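Local coordinates for protein demethyldecarbamoylnovobiocin O-methyltransferase (Streptomyces caeruleus, PDB 2WK1) that transfers a methyl group from S-adenosyl-L-methionine to the 4-hydroxyl of the noviose sugar, the penultimate step of novobiocin biosynthesis, at residues L170-E174 with E175-R179; E92-R95 with Q96-D100. All coordinates share one frame; numbering follows the deposited sequence.

Contact 1 (L170-E174 with E175-R179); sequences LAVSE and EEVRR
Ser173 caps the helix that starts at Glu174: its OG accepts the backbone N-H of Glu176 at 3.1 Å, a nearly straight bond. A chi1 of 73° puts OG between the backbone N and the carbonyl carbon, within reach of Glu176 N. The carbonyl of Ser173 takes the N-H of Val177. Packing is close and buried between Val172 and Val177, where CG1 of Val172, anti to its backbone N, touches CG2 of Val177 at 3.9 Å. The partly exposed chain of Glu176 crosses Val172 at about a right angle, its CD 3.6 Å from Val172 CG1. The solvent side is looser: Glu175 is exposed, and a water accepts from Ser173 N and donates to Glu176 OE1 at 2.7 Å, tying the side chain of Glu176 back to the N-cap residue. One turn along, Glu174 and Arg178 run side by side, and the arginine grips one oxygen side-on: OE2 of Glu174 accepts from NE of Arg178 at 3.0 Å and, more bent, from NH2 of Arg178 at 3.2 Å. OE2 lies in the guanidinium plane, while the carboxylate is turned 32° from it. Glu174 and Val177 rest on Phe193 of strand 191-195, an outermost strand of the sheet in this chain, and Arg178 makes a cation-pi contact with the same ring; Val172 meanwhile leans on Trp116, in the loop between strand 109-113 and helix 119-130.

Contact 2 (E92-R95 with Q96-D100); sequences ENIR and QCVED
Arg95 and Glu99, four residues apart on helix 87-103, meet through their charged ends, but only loosely. NE of Arg95 reaches OE1 of Glu99 at 3.4 Å in a weak, bent bond that belongs to a salt bridge. The carboxylate sits at the edge of the guanidinium with its plane turned 73° away, so the two groups do not pair flat. A water completes the link, accepting from NH2 of Arg95 at 2.6 Å and donating to OE2 of Glu99 at 2.7 Å. The stronger polar partners lie elsewhere: Arg95 NH1 forms a salt bridge with Asp40 of helix 35-47, and Glu99 OE2 is hydrogen-bonded to His131 NE2. The arginine chain is extended all the way, with CG anti to the backbone N (chi1 -177°), which carries the guanidinium out beside helix 35-47.

Among the backbone bonds of Gln96 to Glu99, each N-H donates to the carbonyl four residues earlier, the i+4 to i bonding of an alpha helix; Val98 N to Ile94 O, at 2.9 Å, is one of them. The helix packs against the mixed sheet of a Rossmann-like, S-adenosylmethionine-dependent methyltransferase fold. Glu92, in the second turn of the helix, is the predicted proton acceptor.

Apolar and sulfur contacts line the inward faces. Ile94 CG2 and Val98 CG2 lie 4.0 Å apart, their side chains side by side and pointing the same way, and both rest on helix 119-130. Round the helix, Cys97 SG comes within 3.8 Å of Asn93 ND2; Asn93 touches Ile241 and Cys97 touches Tyr239, both on strand 238-242, and both residues also meet Tyr277 of strand 276-279.

How the contacts relate
Contact 2 comes first along the chain, on helix 87-103, and contact 1 follows some seventy residues later, where the loop after helix 167-170 runs into helix 174-183. They share no element and do not touch: their centres are 24 Å apart, their nearest atoms about 13 Å, and they lie on opposite sides of the chain's centre. The common reference is the mixed sheet. Contact 1 packs on strand 191-195, outermost in this chain, contact 2 on strands 238-242 and 276-279 further across. Contact 1 brings Leu170 to the S-adenosyl-L-homocysteine pocket, while contact 2 lies on the helix carrying Glu92, the predicted proton acceptor, so the two probably hold separate parts of the structure round the site.

Contact 1 (L170-E174 with E175-R179)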
ATOM      1  N   LEU A 170       0.477  21.097   7.812  1.00 16.54           N
ATOM      2  CA  LEU A 170      -0.101  21.297   6.480  1.00 15.18           C
ATOM      3  C   LEU A 170       0.864  21.714   5.388  1.00 15.05           C
ATOM      4  O   LEU A 170       0.529  21.532   4.207  1.00 15.36           O
ATOM      5  CB  LEU A 170      -1.259  22.269   6.505  1.00 15.99           C
ATOM      6  CG  LEU A 170      -2.462  21.873   7.351  1.00 16.98           C
ATOM      7  CD1 LEU A 170      -3.492  22.975   7.332  1.00 19.24           C
ATOM      8  CD2 LEU A 170      -3.067  20.530   6.963  1.00 20.25           C
ATOM      9  N   ALA A 171       2.022  22.265   5.739  1.00 14.67           N
ATOM     10  CA  ALA A 171       3.047  22.609   4.752  1.00 14.52           C
ATOM     11  C   ALA A 171       3.838  21.384   4.351  1.00 15.56           C
ATOM     12  O   ALA A 171       4.533  20.783   5.176  1.00 16.92           O
ATOM     13  CB  ALA A 171       3.971  23.699   5.300  1.00 15.74           C
ATOM     14  N   VAL A 172       3.757  21.022   3.078  1.00 13.82           N
ATOM     15  CA  VAL A 172       4.499  19.890   2.537  1.00 13.83           C
ATOM     16  C   VAL A 172       5.160  20.355   1.254  1.00 13.11           C
ATOM     17  O   VAL A 172       4.485  20.849   0.340  1.00 13.90           O
ATOM     18  CB  VAL A 172       3.594  18.672   2.254  1.00 13.02           C
ATOM     19  CG1 VAL A 172       4.415  17.536   1.689  1.00 13.72           C
ATOM     20  CG2 VAL A 172       2.832  18.243   3.527  1.00 14.78           C
ATOM     21  N   SER A 173       6.469  20.165   1.161  1.00 13.41           N
ATOM     22  CA  SER A 173       7.225  20.662   0.025  1.00 13.87           C
ATOM     23  C   SER A 173       6.914  19.913  -1.266  1.00 13.26           C
ATOM     24  O   SER A 173       6.466  18.759  -1.263  1.00 13.40           O
ATOM     25  CB  SER A 173       8.726  20.539   0.302  1.00 14.35           C
ATOM     26  OG  SER A 173       9.139  19.193   0.232  1.00 15.70           O
ATOM     27  N   GLU A 174       7.177  20.569  -2.384  1.00 13.46           N
ATOM     28  CA  GLU A 174       7.010  19.925  -3.668  1.00 13.58           C
ATOM     29  C   GLU A 174       7.945  18.727  -3.812  1.00 13.92           C
ATOM     30  O   GLU A 174       7.588  17.730  -4.424  1.00 13.28           O
ATOM     31  CB  GLU A 174       7.200  20.925  -4.805  1.00 14.90           C
ATOM     32  CG  GLU A 174       6.784  20.370  -6.127  1.00 16.94           C
ATOM     33  CD  GLU A 174       6.921  21.353  -7.276  1.00 18.67           C
ATOM     34  OE1 GLU A 174       6.996  22.579  -7.049  1.00 22.15           O
ATOM     35  OE2 GLU A 174       6.968  20.864  -8.407  1.00 19.55           O
ATOM     36  N   GLU A 175       9.150  18.809  -3.239  1.00 13.60           N
ATOM     37  CA  GLU A 175      10.053  17.682  -3.310  1.00 14.26           C
ATOM     38  C   GLU A 175       9.446  16.441  -2.633  1.00 12.82           C
ATOM     39  O   GLU A 175       9.562  15.318  -3.147  1.00 13.38           O
ATOM     40  CB  GLU A 175      11.402  18.068  -2.703  1.00 16.12           C
ATOM     41  CG  GLU A 175      12.495  17.355  -3.370  1.00 23.10           C
ATOM     42  CD  GLU A 175      12.744  16.171  -2.640  1.00 25.86           C
ATOM     43  OE1 GLU A 175      12.656  16.271  -1.406  1.00 33.91           O
ATOM     44  OE2 GLU A 175      12.957  15.122  -3.266  1.00 36.39           O
ATOM     45  N   GLU A 176       8.823  16.637  -1.479  1.00 12.79           N
ATOM     46  CA  GLU A 176       8.168  15.547  -0.777  1.00 12.78           C
ATOM     47  C   GLU A 176       6.998  14.968  -1.572  1.00 12.19           C
ATOM     48  O   GLU A 176       6.870  13.750  -1.689  1.00 12.81           O
ATOM     49  CB  GLU A 176       7.728  16.007   0.612  1.00 13.84           C
ATOM     50  CG  GLU A 176       7.074  14.874   1.435  1.00 15.07           C
ATOM     51  CD  GLU A 176       6.887  15.199   2.901  1.00 19.02           C
ATOM     52  OE1 GLU A 176       7.587  16.068   3.446  1.00 21.14           O
ATOM     53  OE2 GLU A 176       5.996  14.582   3.514  1.00 23.45           O
ATOM     54  N   VAL A 177       6.187  15.836  -2.167  1.00 12.13           N
ATOM     55  CA  VAL A 177       5.075  15.360  -2.997  1.00 11.29           C
ATOM     56  C   VAL A 177       5.577  14.581  -4.209  1.00 11.30           C
ATOM     57  O   VAL A 177       5.060  13.521  -4.537  1.00 11.34           O
ATOM     58  CB  VAL A 177       4.125  16.502  -3.367  1.00 11.06           C
ATOM     59  CG1 VAL A 177       3.043  16.019  -4.345  1.00 11.14           C
ATOM     60  CG2 VAL A 177       3.510  17.144  -2.109  1.00 12.07           C
ATOM     61  N   ARG A 178       6.594  15.122  -4.888  1.00 11.42           N
ATOM     62  CA  ARG A 178       7.193  14.408  -5.997  1.00 11.42           C
ATOM     63  C   ARG A 178       7.728  13.025  -5.597  1.00 11.18           C
ATOM     64  O   ARG A 178       7.554  12.046  -6.330  1.00 12.32           O
ATOM     65  CB  ARG A 178       8.288  15.245  -6.654  1.00 11.52           C
ATOM     66  CG  ARG A 178       7.735  16.384  -7.473  1.00 13.47           C
ATOM     67  CD  ARG A 178       8.866  17.303  -7.949  1.00 16.84           C
ATOM     68  NE  ARG A 178       8.304  18.262  -8.869  1.00 21.92           N
ATOM     69  CZ  ARG A 178       8.169  18.072 -10.165  1.00 23.59           C
ATOM     70  NH1 ARG A 178       8.636  16.975 -10.724  1.00 22.46           N
ATOM     71  NH2 ARG A 178       7.609  19.027 -10.893  1.00 25.68           N
ATOM     72  N   ARG A 179       8.428  12.977  -4.469  1.00 11.66           N
ATOM     73  CA  ARG A 179       8.925  11.715  -3.975  1.00 12.56           C
ATOM     74  C   ARG A 179       7.772  10.738  -3.728  1.00 11.47           C
ATOM     75  O   ARG A 179       7.883   9.554  -4.027  1.00 13.03           O
ATOM     76  CB  ARG A 179       9.746  11.902  -2.691  1.00 13.07           C
ATOM     77  CG  ARG A 179      10.363  10.627  -2.156  1.00 18.34           C
TER
HETATM   78  O   HOH W   1       8.017  18.720   3.231  1.00 22.87           O

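Contact 2 (E92-R95 with Q96-D100)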
ATOM      1  N   GLU A  92     -12.948   7.170  -2.522  1.00  9.98           N
ATOM      2  CA  GLU A  92     -13.882   6.446  -3.366  1.00 10.75           C
ATOM      3  C   GLU A  92     -14.682   7.384  -4.278  1.00  9.77           C
ATOM      4  O   GLU A  92     -14.950   7.054  -5.425  1.00 10.89           O
ATOM      5  CB  GLU A  92     -14.814   5.537  -2.538  1.00 12.15           C
ATOM      6  CG  GLU A  92     -14.090   4.327  -1.941  1.00 15.70           C
ATOM      7  CD  GLU A  92     -14.891   3.505  -0.909  1.00 22.64           C
ATOM      8  OE1 GLU A  92     -15.828   4.042  -0.254  1.00 27.90           O
ATOM      9  OE2 GLU A  92     -14.528   2.313  -0.709  1.00 25.39           O
ATOM     10  N   ASN A  93     -15.037   8.566  -3.768  1.00  9.31           N
ATOM     11  CA  ASN A  93     -15.691   9.576  -4.600  1.00  9.57           C
ATOM     12  C   ASN A  93     -14.827  10.023  -5.771  1.00  9.16           C
ATOM     13  O   ASN A  93     -15.314  10.183  -6.884  1.00  9.58           O
ATOM     14  CB  ASN A  93     -16.100  10.763  -3.723  1.00 10.27           C
ATOM     15  CG  ASN A  93     -16.558  11.967  -4.528  1.00 10.74           C
ATOM     16  OD1 ASN A  93     -15.788  12.916  -4.683  1.00 12.04           O
ATOM     17  ND2 ASN A  93     -17.776  11.919  -5.066  1.00 12.07           N
ATOM     18  N   ILE A  94     -13.540  10.253  -5.524  1.00  9.29           N
ATOM     19  CA  ILE A  94     -12.625  10.585  -6.629  1.00  9.05           C
ATOM     20  C   ILE A  94     -12.649   9.471  -7.670  1.00  9.53           C
ATOM     21  O   ILE A  94     -12.762   9.719  -8.870  1.00 11.10           O
ATOM     22  CB  ILE A  94     -11.181  10.778  -6.152  1.00  9.37           C
ATOM     23  CG1 ILE A  94     -11.078  12.019  -5.310  1.00  9.30           C
ATOM     24  CG2 ILE A  94     -10.195  10.875  -7.349  1.00 10.17           C
ATOM     25  CD1 ILE A  94      -9.706  12.179  -4.626  1.00 10.92           C
ATOM     26  N   ARG A  95     -12.523   8.227  -7.213  1.00  9.80           N
ATOM     27  CA  ARG A  95     -12.532   7.106  -8.136  1.00 10.72           C
ATOM     28  C   ARG A  95     -13.808   7.059  -8.971  1.00 11.61           C
ATOM     29  O   ARG A  95     -13.750   6.849 -10.186  1.00 11.90           O
ATOM     30  CB  ARG A  95     -12.291   5.795  -7.400  1.00 11.56           C
ATOM     31  CG  ARG A  95     -12.209   4.602  -8.337  1.00 14.68           C
ATOM     32  CD  ARG A  95     -12.128   3.358  -7.619  1.00 18.82           C
ATOM     33  NE  ARG A  95     -12.190   2.204  -8.473  1.00 20.48           N
ATOM     34  CZ  ARG A  95     -12.012   0.977  -8.003  1.00 22.65           C
ATOM     35  NH1 ARG A  95     -11.775   0.794  -6.708  1.00 25.13           N
ATOM     36  NH2 ARG A  95     -12.029  -0.047  -8.838  1.00 24.44           N
ATOM     37  N   GLN A  96     -14.950   7.210  -8.308  1.00 11.18           N
ATOM     38  CA  GLN A  96     -16.209   7.153  -9.034  1.00 12.38           C
ATOM     39  C   GLN A  96     -16.317   8.277 -10.072  1.00 11.38           C
ATOM     40  O   GLN A  96     -16.745   8.051 -11.209  1.00 12.33           O
ATOM     41  CB  GLN A  96     -17.383   7.189  -8.057  1.00 14.70           C
ATOM     42  CG  GLN A  96     -17.512   5.966  -7.127  1.00 20.80           C
ATOM     43  CD  GLN A  96     -17.872   4.638  -7.772  1.00 29.90           C
ATOM     44  OE1 GLN A  96     -17.004   3.918  -8.280  1.00 35.76           O
ATOM     45  NE2 GLN A  96     -19.148   4.255  -7.655  1.00 36.28           N
ATOM     46  N   CYS A  97     -15.949   9.493  -9.694  1.00 10.85           N
ATOM     47  CA  CYS A  97     -16.034  10.617 -10.627  1.00 11.04           C
ATOM     48  C   CYS A  97     -15.070  10.463 -11.795  1.00 10.85           C
ATOM     49  O   CYS A  97     -15.449  10.705 -12.939  1.00 11.43           O
ATOM     50  CB  CYS A  97     -15.791  11.945  -9.889  1.00 11.26           C
ATOM     51  SG  CYS A  97     -17.085  12.444  -8.755  1.00 13.53           S
ATOM     52  N   VAL A  98     -13.826  10.100 -11.500  1.00 10.39           N
ATOM     53  CA  VAL A  98     -12.847   9.969 -12.574  1.00 10.19           C
ATOM     54  C   VAL A  98     -13.221   8.796 -13.488  1.00 11.17           C
ATOM     55  O   VAL A  98     -13.155   8.929 -14.717  1.00 11.42           O
ATOM     56  CB  VAL A  98     -11.405   9.817 -12.046  1.00 10.52           C
ATOM     57  CG1 VAL A  98     -10.422   9.587 -13.200  1.00 12.57           C
ATOM     58  CG2 VAL A  98     -10.994  11.063 -11.248  1.00 11.23           C
ATOM     59  N   GLU A  99     -13.628   7.665 -12.915  1.00 11.08           N
ATOM     60  CA  GLU A  99     -14.063   6.558 -13.795  1.00 12.17           C
ATOM     61  C   GLU A  99     -15.275   6.944 -14.634  1.00 12.79           C
ATOM     62  O   GLU A  99     -15.397   6.482 -15.771  1.00 14.40           O
ATOM     63  CB  GLU A  99     -14.270   5.257 -13.028  1.00 12.78           C
ATOM     64  CG  GLU A  99     -12.942   4.713 -12.508  1.00 14.24           C
ATOM     65  CD  GLU A  99     -13.016   3.357 -11.879  1.00 18.36           C
ATOM     66  OE1 GLU A  99     -14.042   3.025 -11.257  1.00 21.72           O
ATOM     67  OE2 GLU A  99     -12.035   2.616 -12.019  1.00 20.79           O
ATOM     68  N   ASP A 100     -16.181   7.754 -14.090  1.00 12.68           N
ATOM     69  CA  ASP A 100     -17.370   8.156 -14.862  1.00 13.29           C
ATOM     70  C   ASP A 100     -16.980   9.069 -16.027  1.00 12.58           C
ATOM     71  O   ASP A 100     -17.485   8.918 -17.148  1.00 14.27           O
ATOM     72  CB  ASP A 100     -18.411   8.853 -13.977  1.00 14.17           C
ATOM     73  CG  ASP A 100     -19.725   9.057 -14.701  1.00 17.57           C
ATOM     74  OD1 ASP A 100     -20.345   8.034 -15.072  1.00 21.94           O
ATOM     75  OD2 ASP A 100     -20.130  10.215 -14.889  1.00 19.92           O
TER
HETATM   76  O   HOH W   2     -15.408   3.697  -5.537  1.00 35.95           O
HETATM   77  O   HOH W   3     -12.135   0.008 -11.454  1.00 32.91           O